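Long-range contacts in vacuolar aminopeptidase 1 (Saccharomyces cerevisiae, PDB 5JGF), which removes N-terminal amino acids, preferably neutral or hydrophobic ones, from peptides in the vacuole, as a zinc-dependent M18 aminopeptidase that assembles into dodecamers: residues S48-S53 with E314-R319; G59-I64 with S71-G76; G112-A117 with P186-P191. All coordinates share one frame; numbering follows the deposited sequence.

Overall arrangement
Contacts 1 and 2 are neighbours, their centres about 10 Å apart, and they touch: Val316 of contact 1 packs on Phe73 of contact 2. Contact 2 is the hairpin of strands 58-65 and 69-76 near one border of the large mixed sheet; contact 1 ties the loop before that hairpin to helix 312-324, which lies on the same sheet. Contact 3 belongs to the other, antiparallel sheet, across the chain's centre, centre to centre about 45 Å from contact 1 and about 42 Å from contact 2. Contact 2 closes before contact 3 opens along the chain, and both fall between the two segments of contact 1. Contacts 1 and 3 both reach other subunits of the dodecamer.

Contact 1 of 3, residues S48-S53 with E314-R319; sequences SNWQDS and ESVVER
A cation-pi stack between Trp50 and Arg319 joins the loop before strand 58-65 to helix 312-324. The guanidinium of Arg319 lies nearly flat over one face of the indole, the planes 26° apart, and its CZ is 3.9 Å from the centroid of the five-membered ring of Trp50. Further back, Arg319 CD sits above the six-membered ring, so the charged end and its aliphatic stem both use the broad surface that tryptophan offers. The arginine chain reaches this position by bending at chi3 (68°), which folds the guanidinium across the indole. Arg319 NH2 approaches Ser48 O at the guanidinium edge, 2.6 Å away but at a poor angle for a hydrogen bond; its neighbour NH1 bonds to Glu46 O. Arg319 also touches Thr333 of a second subunit. One water accepts from both Trp50 N and Arg319 NE, at 2.9 and 2.8 Å from them, and so bridges loop and helix. The indole NE1 gives its hydrogen to Ser45 O, which helps fix the rotation of the ring. Val316, one helical turn before Arg319, brings its CG2 to 4.3 Å from Trp50 CH2. Trp50 and Val316 also pack on Thr63 of strand 58-65 and Phe73 of strand 69-76, against which helix 312-324 lies.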
# COMPACT_ATOMS: atom_id res chain seq x y z
N SER D 48 -44.83 42.24 -20.75
CA SER D 48 -45.76 42.92 -21.65
C SER D 48 -45.27 42.78 -23.08
O SER D 48 -44.07 42.71 -23.33
CB SER D 48 -45.87 44.40 -21.29
OG SER D 48 -46.39 44.57 -19.98
N ASN D 49 -46.20 42.74 -24.03
CA ASN D 49 -45.84 42.63 -25.44
C ASN D 49 -45.18 43.94 -25.88
O ASN D 49 -45.63 45.02 -25.50
CB ASN D 49 -47.08 42.33 -26.28
CG ASN D 49 -46.79 42.35 -27.76
OD1 ASN D 49 -46.69 43.41 -28.37
ND2 ASN D 49 -46.63 41.17 -28.35
N TRP D 50 -44.12 43.83 -26.67
CA TRP D 50 -43.38 45.01 -27.11
C TRP D 50 -43.86 45.65 -28.41
O TRP D 50 -43.27 46.64 -28.86
CB TRP D 50 -41.90 44.67 -27.24
CG TRP D 50 -41.24 44.25 -25.95
CD1 TRP D 50 -41.78 44.31 -24.69
CD2 TRP D 50 -39.91 43.75 -25.79
NE1 TRP D 50 -40.86 43.87 -23.76
CE2 TRP D 50 -39.70 43.53 -24.41
CE3 TRP D 50 -38.86 43.47 -26.69
CZ2 TRP D 50 -38.49 43.04 -23.90
CZ3 TRP D 50 -37.66 42.98 -26.18
CH2 TRP D 50 -37.49 42.77 -24.80
N GLN D 51 -44.90 45.10 -29.01
CA GLN D 51 -45.40 45.64 -30.28
C GLN D 51 -45.63 47.15 -30.24
O GLN D 51 -45.30 47.85 -31.19
CB GLN D 51 -46.70 44.93 -30.68
CG GLN D 51 -47.04 45.01 -32.17
CD GLN D 51 -46.06 44.24 -33.03
OE1 GLN D 51 -45.81 43.05 -32.81
NE2 GLN D 51 -45.51 44.91 -34.04
N ASP D 52 -46.18 47.65 -29.14
CA ASP D 52 -46.44 49.08 -29.02
C ASP D 52 -45.35 49.88 -28.31
O ASP D 52 -45.49 51.09 -28.12
CB ASP D 52 -47.78 49.34 -28.32
CG ASP D 52 -48.97 48.92 -29.16
OD1 ASP D 52 -48.83 48.83 -30.40
OD2 ASP D 52 -50.06 48.71 -28.58
N SER D 53 -44.28 49.21 -27.90
CA SER D 53 -43.19 49.90 -27.21
C SER D 53 -42.03 50.17 -28.16
O SER D 53 -41.26 51.11 -27.96
CB SER D 53 -42.70 49.07 -26.03
OG SER D 53 -43.70 48.99 -25.02
N GLU D 314 -31.91 35.64 -27.61
CA GLU D 314 -32.77 35.21 -28.71
C GLU D 314 -34.15 35.84 -28.58
O GLU D 314 -34.76 36.23 -29.58
CB GLU D 314 -32.90 33.68 -28.70
CG GLU D 314 -31.58 32.91 -28.89
CD GLU D 314 -30.89 32.56 -27.57
OE1 GLU D 314 -30.41 33.48 -26.87
OE2 GLU D 314 -30.83 31.36 -27.23
N SER D 315 -34.64 35.95 -27.35
CA SER D 315 -35.94 36.55 -27.09
C SER D 315 -35.97 38.01 -27.50
O SER D 315 -36.90 38.46 -28.18
CB SER D 315 -36.30 36.43 -25.61
OG SER D 315 -37.51 37.11 -25.34
N VAL D 316 -34.96 38.76 -27.08
CA VAL D 316 -34.85 40.17 -27.40
C VAL D 316 -34.86 40.40 -28.91
O VAL D 316 -35.58 41.26 -29.41
CB VAL D 316 -33.55 40.78 -26.80
CG1 VAL D 316 -33.28 42.15 -27.40
CG2 VAL D 316 -33.68 40.88 -25.29
N VAL D 317 -34.06 39.62 -29.63
CA VAL D 317 -33.99 39.77 -31.08
C VAL D 317 -35.30 39.39 -31.77
O VAL D 317 -35.71 40.07 -32.72
CB VAL D 317 -32.83 38.93 -31.67
CG1 VAL D 317 -32.85 38.99 -33.19
CG2 VAL D 317 -31.50 39.48 -31.16
N GLU D 318 -35.96 38.34 -31.31
CA GLU D 318 -37.22 37.94 -31.92
C GLU D 318 -38.34 38.94 -31.62
O GLU D 318 -39.05 39.37 -32.53
CB GLU D 318 -37.65 36.54 -31.45
CG GLU D 318 -39.09 36.18 -31.84
CD GLU D 318 -39.38 34.70 -31.75
OE1 GLU D 318 -38.78 34.01 -30.90
OE2 GLU D 318 -40.23 34.21 -32.53
N ARG D 319 -38.48 39.32 -30.35
CA ARG D 319 -39.51 40.27 -29.95
C ARG D 319 -39.31 41.63 -30.61
O ARG D 319 -40.27 42.26 -31.07
CB ARG D 319 -39.51 40.45 -28.43
CG ARG D 319 -39.78 39.16 -27.66
CD ARG D 319 -39.72 39.35 -26.16
NE ARG D 319 -40.81 40.19 -25.66
CZ ARG D 319 -41.29 40.12 -24.42
NH1 ARG D 319 -40.78 39.25 -23.55
NH2 ARG D 319 -42.29 40.91 -24.06
O HOH W 1 -42.88 41.31 -27.25

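Contact 2 of 3, residues G59-I64 with S71-G76; sequences GKFYTI and SAFILG
Phe61 and Phe73 pair across two antiparallel strands, and the backbone of each bonds to the other. Phe61 N donates to Phe73 O at 2.9 Å, and Phe73 N returns a bond to Phe61 O at 2.8 Å. Gly59 and Leu75 form a second reciprocal pair, Thr63 and Ser71 a third, so six backbone bonds satisfy every N-H and C=O of these hydrogen-bonded positions. Gly59 suits its place because, at its backbone angles, a side chain would jam against the preceding carbonyl. At the non-hydrogen-bonded positions the polar groups turn outward: Lys60 and Tyr62 bond to strand 42-43 and its following residue Leu44, and Ala72 and Ile74 to strand 289-295. These strands form a beta hairpin built into the mixed sheet, with strand 42-43 on one flank and strand 289-295 on the other. Polar side-chain ends are also satisfied elsewhere: Thr63 OG1 by Leu44 O, Ser71 OG by Thr293 OG1, Tyr62 OH by Asp37, and Lys60 NZ by Ala278 O. On the Phe61 face, Phe73 has CG between its backbone N and carbonyl carbon (chi1 56°), which brings the ring back over Phe61; CB of Phe61 lies over the face of the Phe73 ring, 3.6 Å from Phe73 CZ. The rings themselves are slid apart and barely overlap. A serine in place of Phe73 would probably leave Phe61 CB and Val316 of helix 312-324 facing a gap. On the other face, Tyr62 CB meets Ala72 CB at 4.0 Å, the small methyl leaving room for helix 25-38, whose Leu36 touches both residues.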
# COMPACT_ATOMS: atom_id res chain seq x y z
N GLY D 59 -34.64 52.32 -31.83
CA GLY D 59 -34.31 53.05 -30.62
C GLY D 59 -33.36 52.32 -29.69
O GLY D 59 -32.76 51.31 -30.05
N LYS D 60 -33.24 52.85 -28.47
CA LYS D 60 -32.37 52.27 -27.45
C LYS D 60 -33.22 51.73 -26.31
O LYS D 60 -33.99 52.47 -25.70
CB LYS D 60 -31.41 53.35 -26.93
CG LYS D 60 -30.52 53.93 -28.02
CD LYS D 60 -29.73 55.13 -27.53
CE LYS D 60 -28.94 55.76 -28.66
NZ LYS D 60 -28.31 57.04 -28.23
N PHE D 61 -33.08 50.43 -26.04
CA PHE D 61 -33.86 49.80 -24.98
C PHE D 61 -33.05 48.79 -24.18
O PHE D 61 -31.89 48.50 -24.47
CB PHE D 61 -35.07 49.05 -25.56
CG PHE D 61 -35.78 49.78 -26.67
CD1 PHE D 61 -35.28 49.76 -27.97
CD2 PHE D 61 -36.95 50.47 -26.42
CE1 PHE D 61 -35.94 50.41 -29.00
CE2 PHE D 61 -37.63 51.13 -27.45
CZ PHE D 61 -37.12 51.10 -28.74
N TYR D 62 -33.69 48.26 -23.15
CA TYR D 62 -33.10 47.21 -22.33
C TYR D 62 -34.20 46.57 -21.52
O TYR D 62 -35.24 47.18 -21.27
CB TYR D 62 -31.99 47.76 -21.41
CG TYR D 62 -32.46 48.52 -20.18
CD1 TYR D 62 -32.77 49.87 -20.24
CD2 TYR D 62 -32.54 47.88 -18.94
CE1 TYR D 62 -33.15 50.58 -19.11
CE2 TYR D 62 -32.92 48.57 -17.80
CZ TYR D 62 -33.23 49.92 -17.88
OH TYR D 62 -33.59 50.61 -16.76
N THR D 63 -34.00 45.31 -21.15
CA THR D 63 -34.98 44.60 -20.35
C THR D 63 -34.21 43.79 -19.31
O THR D 63 -33.00 43.60 -19.43
CB THR D 63 -35.85 43.66 -21.21
OG1 THR D 63 -36.90 43.11 -20.40
CG2 THR D 63 -35.02 42.51 -21.79
N ILE D 64 -34.92 43.33 -18.29
CA ILE D 64 -34.29 42.56 -17.23
C ILE D 64 -35.14 41.36 -16.88
O ILE D 64 -36.37 41.43 -16.88
CB ILE D 64 -34.11 43.43 -15.96
CG1 ILE D 64 -33.25 44.65 -16.29
CG2 ILE D 64 -33.47 42.61 -14.84
CD1 ILE D 64 -33.15 45.65 -15.16
N SER D 71 -30.42 42.71 -20.76
CA SER D 71 -30.08 42.84 -22.17
C SER D 71 -30.35 44.27 -22.62
O SER D 71 -31.48 44.75 -22.53
CB SER D 71 -30.90 41.88 -23.03
OG SER D 71 -30.53 42.00 -24.40
N ALA D 72 -29.30 44.95 -23.06
CA ALA D 72 -29.41 46.32 -23.54
C ALA D 72 -29.19 46.25 -25.04
O ALA D 72 -28.29 45.54 -25.50
CB ALA D 72 -28.35 47.20 -22.90
N PHE D 73 -30.01 46.96 -25.81
CA PHE D 73 -29.85 46.92 -27.25
C PHE D 73 -30.19 48.22 -27.96
O PHE D 73 -30.94 49.05 -27.45
CB PHE D 73 -30.65 45.75 -27.84
CG PHE D 73 -32.12 45.76 -27.50
CD1 PHE D 73 -33.06 46.18 -28.43
CD2 PHE D 73 -32.56 45.32 -26.25
CE1 PHE D 73 -34.43 46.14 -28.14
CE2 PHE D 73 -33.93 45.28 -25.95
CZ PHE D 73 -34.86 45.69 -26.90
N ILE D 74 -29.60 48.37 -29.14
CA ILE D 74 -29.80 49.54 -29.98
C ILE D 74 -30.27 49.01 -31.33
O ILE D 74 -29.57 48.23 -31.98
CB ILE D 74 -28.49 50.31 -30.17
CG1 ILE D 74 -27.86 50.61 -28.81
CG2 ILE D 74 -28.75 51.61 -30.94
CD1 ILE D 74 -26.47 51.21 -28.90
N LEU D 75 -31.46 49.43 -31.75
CA LEU D 75 -32.04 48.98 -33.01
C LEU D 75 -32.21 50.16 -33.96
O LEU D 75 -32.90 51.12 -33.65
CB LEU D 75 -33.40 48.32 -32.74
CG LEU D 75 -34.24 47.82 -33.92
CD1 LEU D 75 -33.46 46.83 -34.77
CD2 LEU D 75 -35.50 47.17 -33.37
N GLY D 76 -31.56 50.07 -35.12
CA GLY D 76 -31.64 51.15 -36.09
C GLY D 76 -32.89 51.12 -36.95
O GLY D 76 -33.37 50.06 -37.32

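Contact 3 of 3, residues G112-A117 with P186-P191; sequences GRIAVA and PVIGFP
Pro186 meets Val116 and Ile114 at the apolar centre of this contact, where strand 187-189 joins strand 112-119. Val116 points its CG2 at the pyrrolidine ring of Pro186, 3.5 Å from CD of that proline. Ile114 crosses the proline at about a right angle and brings its CG1 to 4.0 Å from Pro186 CB, while its other branch, CG2, meets Ile188 CD1. With chi1 at 52°, Ile114 CG1 stands between the backbone N and the carbonyl carbon, and the two branches are thereby divided between the two partners. Branched residues and a rigid ring fit here because they present several carbon atoms without polar groups to bury; Leu240 of strand 233-242 adds to the cluster through Ile114, Val116 and Pro186.

Outward from this cluster, Ile188 CG2 lies against the backbone of Gly112, 3.3 Å from Gly112 O. That carbonyl is gripped twice: Ile188 N donates at 2.8 Å and Gly189 N at 3.3 Å, both from the same face of its plane. Gly112 N, in turn, gives a nearly straight bond to Gly189 O at 2.7 Å. Gly189 is almost fully extended (phi 179°, psi -174°), a conformation glycine adopts readily. A weak bond from Ile114 N to Pro186 O continues the ladder. At the polar edge, Arg113 lays its aliphatic CG beside Val187 CG2, then bends at chi3 and carries its guanidinium away to Asn352 of a third subunit, whose Pro351 it also packs on. Along strand 187-189, Ile188 forms backbone hydrogen bonds with that subunit too. Two residues, Ile188 and Gly189, facing the single Gly112 make a classic beta bulge in the last strand of the antiparallel sheet within this chain.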
# COMPACT_ATOMS: atom_id res chain seq x y z
N GLY D 112 -22.14 33.54 17.65
CA GLY D 112 -23.25 33.58 16.72
C GLY D 112 -22.68 33.24 15.36
O GLY D 112 -21.63 33.77 14.97
N ARG D 113 -23.34 32.33 14.64
CA ARG D 113 -22.91 31.91 13.31
C ARG D 113 -24.13 31.85 12.41
O ARG D 113 -25.26 31.81 12.89
CB ARG D 113 -22.27 30.52 13.37
CG ARG D 113 -20.97 30.45 14.17
CD ARG D 113 -20.40 29.04 14.16
NE ARG D 113 -21.27 28.08 14.85
CZ ARG D 113 -21.05 26.77 14.90
NH1 ARG D 113 -19.98 26.26 14.30
NH2 ARG D 113 -21.89 25.98 15.55
N ILE D 114 -23.91 31.86 11.09
CA ILE D 114 -25.02 31.76 10.15
C ILE D 114 -24.74 30.61 9.19
O ILE D 114 -23.61 30.42 8.75
CB ILE D 114 -25.24 33.06 9.33
CG1 ILE D 114 -23.93 33.51 8.69
CG2 ILE D 114 -25.82 34.14 10.23
CD1 ILE D 114 -24.10 34.68 7.73
N ALA D 115 -25.78 29.85 8.88
CA ALA D 115 -25.65 28.72 7.96
C ALA D 115 -25.64 29.26 6.53
O ALA D 115 -26.52 30.03 6.14
CB ALA D 115 -26.82 27.76 8.15
N VAL D 116 -24.63 28.87 5.77
CA VAL D 116 -24.48 29.33 4.39
C VAL D 116 -24.08 28.19 3.46
O VAL D 116 -23.74 27.10 3.91
CB VAL D 116 -23.40 30.44 4.29
CG1 VAL D 116 -23.77 31.61 5.19
CG2 VAL D 116 -22.04 29.88 4.69
N ALA D 117 -24.12 28.46 2.16
CA ALA D 117 -23.75 27.47 1.15
C ALA D 117 -22.90 28.14 0.08
O ALA D 117 -23.04 29.34 -0.18
CB ALA D 117 -25.01 26.87 0.53
N PRO D 186 -19.33 30.95 8.69
CA PRO D 186 -19.12 32.35 9.07
C PRO D 186 -19.54 32.64 10.50
O PRO D 186 -20.63 32.25 10.94
CB PRO D 186 -19.97 33.12 8.06
CG PRO D 186 -20.10 32.18 6.89
CD PRO D 186 -20.28 30.84 7.57
N VAL D 187 -18.67 33.34 11.23
CA VAL D 187 -18.95 33.75 12.60
C VAL D 187 -19.47 35.18 12.45
O VAL D 187 -18.81 36.02 11.84
CB VAL D 187 -17.68 33.73 13.46
CG1 VAL D 187 -17.94 34.42 14.80
CG2 VAL D 187 -17.23 32.29 13.69
N ILE D 188 -20.65 35.44 13.00
CA ILE D 188 -21.26 36.75 12.86
C ILE D 188 -21.24 37.61 14.13
O ILE D 188 -21.38 38.83 14.06
CB ILE D 188 -22.71 36.60 12.32
CG1 ILE D 188 -23.27 37.95 11.89
CG2 ILE D 188 -23.59 35.94 13.38
CD1 ILE D 188 -24.48 37.83 10.98
N GLY D 189 -21.05 36.99 15.29
CA GLY D 189 -21.01 37.77 16.51
C GLY D 189 -20.81 36.99 17.79
O GLY D 189 -20.58 35.79 17.77
N PHE D 190 -20.89 37.70 18.91
CA PHE D 190 -20.77 37.10 20.23
C PHE D 190 -21.58 38.03 21.13
O PHE D 190 -21.04 38.91 21.79
CB PHE D 190 -19.32 37.05 20.71
CG PHE D 190 -19.10 36.09 21.84
CD1 PHE D 190 -18.78 34.76 21.59
CD2 PHE D 190 -19.29 36.49 23.16
CE1 PHE D 190 -18.66 33.84 22.62
CE2 PHE D 190 -19.17 35.57 24.21
CZ PHE D 190 -18.85 34.25 23.94
N PRO D 191 -22.91 37.86 21.13
CA PRO D 191 -23.81 38.69 21.93
C PRO D 191 -23.70 38.54 23.45
O PRO D 191 -23.20 37.54 23.96
CB PRO D 191 -25.18 38.30 21.42
CG PRO D 191 -25.01 36.85 21.10
CD PRO D 191 -23.67 36.83 20.40